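Mlr7391 protein (Mesorhizobium loti, PDB 3HK4) is of unknown function but has an NTF2-like fold with a SnoaL-like domain, and may act as a polyketide cyclase. Local coordinates at residues W76-E88 / L99-R113. Numbering follows the deposited sequence.
Sequences WQENHEVHGGSVE and LRFKFDVTPKATGER
Trp76 reaches Phe103 and Val105 with the far corner of its indole, CH2 lying 4.1 Å from Phe103 CE2. Its CG is anti to the backbone N (chi1 -165°), which brings that corner to the strand although CB points away. His80 lays one ring face against this indole and fixes its rotation by giving ND1 to Trp76 O. His80 CB meets Val105 CG2 at 3.5 Å, while CD2 rests on Pro107, across the ring from the indole. Further along the same face, Val87 lies beside Phe101, and its CG1 touches Leu99 CD2; helix 22-34 packs on this end.

Strands 80-88 and 99-107 form an antiparallel hairpin of the curved sheet, as in the NTF2-like alpha+beta fold. Paired backbone bonds join Glu81 to Thr106, Ser86 to Lys102 and Glu88 to Arg100. At Gly85 any CB would collide with Lys102 O and Phe103 CB.

On the opposite face, the His83 ring is held at its edge and on a face. Thr106 OG1 shares a hydrogen bond with His83 NE2 at 2.5 Å, in the ring plane; either may donate. The Arg113 guanidinium stacks flat on the ring, planes 5° apart, and its NH2 bridges to Asp104 OD2; Asp104 OD1 turns to Thr115. A leucine in place of His83 would probably leave Thr106 OG1 without this hydrogen-bond partner and Arg113 without its flat stacking surface.

Farther out, Glu88 OE1 makes a long 3.5 Å salt bridge to Arg100 NH1, while Arg100 NE pairs with Asp117. At the other end, Lys108 N bonds Asn79 O at 2.8 Å.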
loop_
_atom_site.group_PDB
_atom_site.type_symbol
_atom_site.label_atom_id
_atom_site.label_comp_id
_atom_site.label_asym_id
_atom_site.label_seq_id
_atom_site.Cartn_x
_atom_site.Cartn_y
_atom_site.Cartn_z
ATOM N N TRP A 76 3.350 -3.265 -4.036
ATOM C CA TRP A 76 4.673 -2.883 -4.496
ATOM C C TRP A 76 5.099 -3.653 -5.772
ATOM O O TRP A 76 5.592 -3.067 -6.756
ATOM C CB TRP A 76 5.684 -3.120 -3.387
ATOM C CG TRP A 76 6.962 -2.433 -3.669
ATOM C CD1 TRP A 76 7.297 -1.162 -3.329
ATOM C CD2 TRP A 76 8.075 -2.965 -4.391
ATOM N NE1 TRP A 76 8.564 -0.844 -3.829
ATOM C CE2 TRP A 76 9.064 -1.949 -4.459
ATOM C CE3 TRP A 76 8.336 -4.195 -4.986
ATOM C CZ2 TRP A 76 10.282 -2.147 -5.060
ATOM C CZ3 TRP A 76 9.542 -4.371 -5.625
ATOM C CH2 TRP A 76 10.519 -3.382 -5.612
ATOM N N GLN A 77 4.889 -4.957 -5.748
ATOM C CA GLN A 77 5.254 -5.814 -6.886
ATOM C C GLN A 77 4.530 -5.416 -8.151
ATOM O O GLN A 77 5.085 -5.443 -9.246
ATOM C CB GLN A 77 4.926 -7.288 -6.522
ATOM C CG GLN A 77 5.877 -7.886 -5.488
ATOM C CD GLN A 77 7.362 -7.982 -5.986
ATOM O OE1 GLN A 77 7.628 -8.214 -7.182
ATOM N NE2 GLN A 77 8.318 -7.801 -5.053
ATOM N N GLU A 78 3.252 -5.077 -8.013
ATOM C CA GLU A 78 2.433 -4.645 -9.170
ATOM C C GLU A 78 2.793 -3.296 -9.747
ATOM O O GLU A 78 2.349 -2.993 -10.837
ATOM C CB GLU A 78 0.980 -4.522 -8.752
ATOM C CG GLU A 78 0.341 -5.821 -8.274
ATOM C CD GLU A 78 -0.573 -6.489 -9.283
ATOM O OE1 GLU A 78 -0.713 -5.986 -10.431
ATOM O OE2 GLU A 78 -1.189 -7.509 -8.889
ATOM N N ASN A 79 3.532 -2.488 -8.988
ATOM C CA ASN A 79 3.900 -1.152 -9.363
ATOM C C ASN A 79 5.384 -0.981 -9.652
ATOM O O ASN A 79 5.819 0.145 -9.881
ATOM C CB ASN A 79 3.494 -0.152 -8.282
ATOM C CG ASN A 79 2.023 0.129 -8.292
ATOM O OD1 ASN A 79 1.573 1.055 -8.979
ATOM N ND2 ASN A 79 1.262 -0.714 -7.648
ATOM N N HIS A 80 6.152 -2.071 -9.637
ATOM C CA HIS A 80 7.577 -1.994 -9.959
ATOM C C HIS A 80 8.020 -3.218 -10.730
ATOM O O HIS A 80 7.490 -4.319 -10.516
ATOM C CB HIS A 80 8.401 -1.928 -8.681
ATOM C CG HIS A 80 8.074 -0.769 -7.809
ATOM N ND1 HIS A 80 7.002 -0.778 -6.936
ATOM C CD2 HIS A 80 8.664 0.438 -7.673
ATOM C CE1 HIS A 80 6.927 0.391 -6.330
ATOM N NE2 HIS A 80 7.934 1.142 -6.744
ATOM N N GLU A 81 8.958 -3.015 -11.651
ATOM C CA GLU A 81 9.666 -4.107 -12.335
ATOM C C GLU A 81 11.057 -4.174 -11.667
ATOM O O GLU A 81 11.796 -3.176 -11.652
ATOM C CB GLU A 81 9.837 -3.838 -13.829
ATOM C CG GLU A 81 10.382 -5.080 -14.526
ATOM C CD GLU A 81 10.609 -4.888 -15.988
ATOM O OE1 GLU A 81 10.136 -3.842 -16.541
ATOM O OE2 GLU A 81 11.284 -5.782 -16.572
ATOM N N VAL A 82 11.412 -5.349 -11.158
ATOM C CA VAL A 82 12.686 -5.525 -10.502
ATOM C C VAL A 82 13.628 -6.053 -11.571
ATOM O O VAL A 82 13.277 -6.980 -12.283
ATOM C CB VAL A 82 12.591 -6.496 -9.307
ATOM C CG1 VAL A 82 12.515 -7.924 -9.777
ATOM C CG2 VAL A 82 13.788 -6.288 -8.359
ATOM N N HIS A 83 14.789 -5.413 -11.699
ATOM C CA HIS A 83 15.800 -5.806 -12.640
ATOM C C HIS A 83 16.984 -6.382 -11.858
ATOM O O HIS A 83 18.100 -5.832 -11.880
ATOM C CB HIS A 83 16.281 -4.591 -13.424
ATOM C CG HIS A 83 15.182 -3.747 -13.978
ATOM N ND1 HIS A 83 14.435 -4.125 -15.062
ATOM C CD2 HIS A 83 14.730 -2.525 -13.617
ATOM C CE1 HIS A 83 13.573 -3.167 -15.354
ATOM N NE2 HIS A 83 13.735 -2.182 -14.493
ATOM N N GLY A 84 16.760 -7.462 -11.129
ATOM C CA GLY A 84 17.884 -8.131 -10.439
ATOM C C GLY A 84 18.331 -7.604 -9.079
ATOM O O GLY A 84 17.496 -7.386 -8.190
ATOM N N GLY A 85 19.648 -7.448 -8.906
ATOM C CA GLY A 85 20.224 -7.000 -7.633
ATOM C C GLY A 85 20.687 -8.108 -6.689
ATOM O O GLY A 85 20.735 -9.298 -7.063
ATOM N N SER A 86 21.014 -7.714 -5.449
ATOM C CA SER A 86 21.545 -8.644 -4.466
ATOM C C SER A 86 21.083 -8.384 -3.037
ATOM O O SER A 86 20.634 -7.309 -2.715
ATOM C CB SER A 86 23.078 -8.598 -4.520
ATOM O OG SER A 86 23.606 -7.348 -4.091
ATOM N N VAL A 87 21.194 -9.404 -2.200
ATOM C CA VAL A 87 20.881 -9.305 -0.793
ATOM C C VAL A 87 22.153 -9.690 -0.091
ATOM O O VAL A 87 22.707 -10.734 -0.401
ATOM C CB VAL A 87 19.811 -10.299 -0.392
ATOM C CG1 VAL A 87 19.461 -10.145 1.109
ATOM C CG2 VAL A 87 18.603 -10.120 -1.239
ATOM N N GLU A 88 22.647 -8.831 0.799
ATOM C CA GLU A 88 23.845 -9.100 1.556
ATOM C C GLU A 88 23.476 -9.247 3.011
ATOM O O GLU A 88 22.709 -8.453 3.557
ATOM C CB GLU A 88 24.856 -7.954 1.449
ATOM C CG GLU A 88 25.694 -7.919 0.171
ATOM C CD GLU A 88 26.515 -6.650 0.057
ATOM O OE1 GLU A 88 26.554 -5.840 1.026
ATOM O OE2 GLU A 88 27.118 -6.461 -1.011
ATOM N N LEU A 99 19.995 -6.754 6.780
ATOM C CA LEU A 99 20.306 -7.136 5.416
ATOM C C LEU A 99 20.516 -5.874 4.606
ATOM O O LEU A 99 19.950 -4.833 4.886
ATOM C CB LEU A 99 19.158 -7.927 4.776
ATOM C CG LEU A 99 18.822 -9.274 5.388
ATOM C CD1 LEU A 99 17.516 -9.861 4.803
ATOM C CD2 LEU A 99 20.002 -10.185 5.148
ATOM N N ARG A 100 21.343 -5.963 3.600
ATOM C CA ARG A 100 21.573 -4.833 2.715
ATOM C C ARG A 100 21.078 -5.270 1.328
ATOM O O ARG A 100 21.453 -6.324 0.842
ATOM C CB ARG A 100 23.041 -4.430 2.732
ATOM C CG ARG A 100 23.356 -3.093 1.976
ATOM C CD ARG A 100 23.651 -3.356 0.532
ATOM N NE ARG A 100 24.190 -2.198 -0.151
ATOM C CZ ARG A 100 25.440 -1.747 -0.016
ATOM N NH1 ARG A 100 26.322 -2.324 0.807
ATOM N NH2 ARG A 100 25.810 -0.683 -0.718
ATOM N N PHE A 101 20.196 -4.455 0.757
ATOM C CA PHE A 101 19.526 -4.702 -0.509
ATOM C C PHE A 101 20.023 -3.670 -1.473
ATOM O O PHE A 101 20.001 -2.501 -1.141
ATOM C CB PHE A 101 18.045 -4.499 -0.353
ATOM C CG PHE A 101 17.402 -5.401 0.667
ATOM C CD1 PHE A 101 17.055 -6.696 0.332
ATOM C CD2 PHE A 101 17.097 -4.940 1.925
ATOM C CE1 PHE A 101 16.434 -7.528 1.233
ATOM C CE2 PHE A 101 16.499 -5.748 2.852
ATOM C CZ PHE A 101 16.141 -7.054 2.514
ATOM N N LYS A 102 20.513 -4.112 -2.623
ATOM C CA LYS A 102 20.949 -3.226 -3.729
ATOM C C LYS A 102 20.345 -3.832 -5.000
ATOM O O LYS A 102 20.702 -4.941 -5.407
ATOM C CB LYS A 102 22.478 -3.075 -3.831
ATOM C CG LYS A 102 22.876 -1.815 -4.625
ATOM C CD LYS A 102 24.359 -1.738 -5.037
ATOM C CE LYS A 102 25.295 -1.295 -3.913
ATOM N NZ LYS A 102 26.719 -1.085 -4.438
ATOM N N PHE A 103 19.388 -3.139 -5.590
ATOM C CA PHE A 103 18.693 -3.626 -6.790
ATOM C C PHE A 103 18.230 -2.496 -7.692
ATOM O O PHE A 103 17.925 -1.402 -7.217
ATOM C CB PHE A 103 17.476 -4.468 -6.387
ATOM C CG PHE A 103 16.494 -3.736 -5.504
ATOM C CD1 PHE A 103 16.660 -3.706 -4.107
ATOM C CD2 PHE A 103 15.398 -3.072 -6.048
ATOM C CE1 PHE A 103 15.734 -3.018 -3.268
ATOM C CE2 PHE A 103 14.477 -2.382 -5.216
ATOM C CZ PHE A 103 14.644 -2.370 -3.826
ATOM N N ASP A 104 18.209 -2.764 -8.999
ATOM C CA ASP A 104 17.661 -1.825 -9.962
ATOM C C ASP A 104 16.194 -2.153 -10.066
ATOM O O ASP A 104 15.808 -3.312 -10.041
ATOM C CB ASP A 104 18.331 -1.898 -11.354
ATOM C CG ASP A 104 19.709 -1.225 -11.388
ATOM O OD1 ASP A 104 20.218 -0.750 -10.353
ATOM O OD2 ASP A 104 20.299 -1.167 -12.475
ATOM N N VAL A 105 15.387 -1.115 -10.223
ATOM C CA VAL A 105 13.958 -1.259 -10.304
ATOM C C VAL A 105 13.381 -0.141 -11.162
ATOM O O VAL A 105 13.932 0.962 -11.212
ATOM C CB VAL A 105 13.333 -1.173 -8.865
ATOM C CG1 VAL A 105 13.605 0.137 -8.249
ATOM C CG2 VAL A 105 11.876 -1.328 -8.923
ATOM N N THR A 106 12.293 -0.419 -11.855
ATOM C CA THR A 106 11.608 0.603 -12.614
ATOM C C THR A 106 10.211 0.760 -12.053
ATOM O O THR A 106 9.344 -0.120 -12.258
ATOM C CB THR A 106 11.473 0.284 -14.105
ATOM O OG1 THR A 106 12.768 0.163 -14.685
ATOM C CG2 THR A 106 10.712 1.405 -14.796
ATOM N N PRO A 107 9.981 1.858 -11.332
ATOM C CA PRO A 107 8.655 2.156 -10.823
ATOM C C PRO A 107 7.698 2.503 -11.958
ATOM O O PRO A 107 8.054 3.273 -12.876
ATOM C CB PRO A 107 8.885 3.399 -9.971
ATOM C CG PRO A 107 10.313 3.417 -9.673
ATOM C CD PRO A 107 10.932 2.908 -10.938
ATOM N N LYS A 108 6.509 1.909 -11.937
ATOM C CA LYS A 108 5.471 2.265 -12.913
ATOM C C LYS A 108 5.120 3.768 -12.931
ATOM O O LYS A 108 4.722 4.302 -13.955
ATOM C CB LYS A 108 4.162 1.531 -12.602
ATOM C CG LYS A 108 3.968 0.212 -13.223
ATOM C CD LYS A 108 2.464 -0.141 -13.090
ATOM C CE LYS A 108 2.088 -1.431 -13.800
ATOM N NZ LYS A 108 2.717 -2.609 -13.157
ATOM N N ALA A 109 5.227 4.427 -11.787
ATOM C CA ALA A 109 4.904 5.847 -11.694
ATOM C C ALA A 109 5.791 6.714 -12.593
ATOM O O ALA A 109 5.304 7.646 -13.241
ATOM C CB ALA A 109 5.011 6.310 -10.255
ATOM N N THR A 110 7.081 6.400 -12.654
ATOM C CA THR A 110 8.013 7.184 -13.464
ATOM C C THR A 110 8.464 6.514 -14.745
ATOM O O THR A 110 8.895 7.189 -15.696
ATOM C CB THR A 110 9.266 7.464 -12.657
ATOM O OG1 THR A 110 9.977 6.231 -12.425
ATOM C CG2 THR A 110 8.893 8.110 -11.330
ATOM N N GLY A 111 8.444 5.189 -14.789
ATOM C CA GLY A 111 8.990 4.494 -15.963
ATOM C C GLY A 111 10.488 4.708 -16.152
ATOM O O GLY A 111 11.019 4.405 -17.225
ATOM N N GLU A 112 11.173 5.204 -15.111
ATOM C CA GLU A 112 12.608 5.475 -15.125
ATOM C C GLU A 112 13.263 4.551 -14.103
ATOM O O GLU A 112 12.873 4.468 -12.908
ATOM C CB GLU A 112 12.901 6.946 -14.833
ATOM N N ARG A 113 14.231 3.813 -14.609
ATOM C CA ARG A 113 14.952 2.826 -13.849
ATOM C C ARG A 113 15.932 3.443 -12.870
ATOM O O ARG A 113 16.732 4.291 -13.245
ATOM C CB ARG A 113 15.718 1.988 -14.813
ATOM C CG ARG A 113 16.541 0.911 -14.201
ATOM C CD ARG A 113 17.090 0.076 -15.332
ATOM N NE ARG A 113 17.981 -0.951 -14.822
ATOM C CZ ARG A 113 18.179 -2.139 -15.381
ATOM N NH1 ARG A 113 17.533 -2.518 -16.479
ATOM N NH2 ARG A 113 19.038 -2.969 -14.811
HETATM O O HOH W 1 5.384 3.099 -9.000
HETATM O O HOH W 2 23.456 -5.782 -1.667
#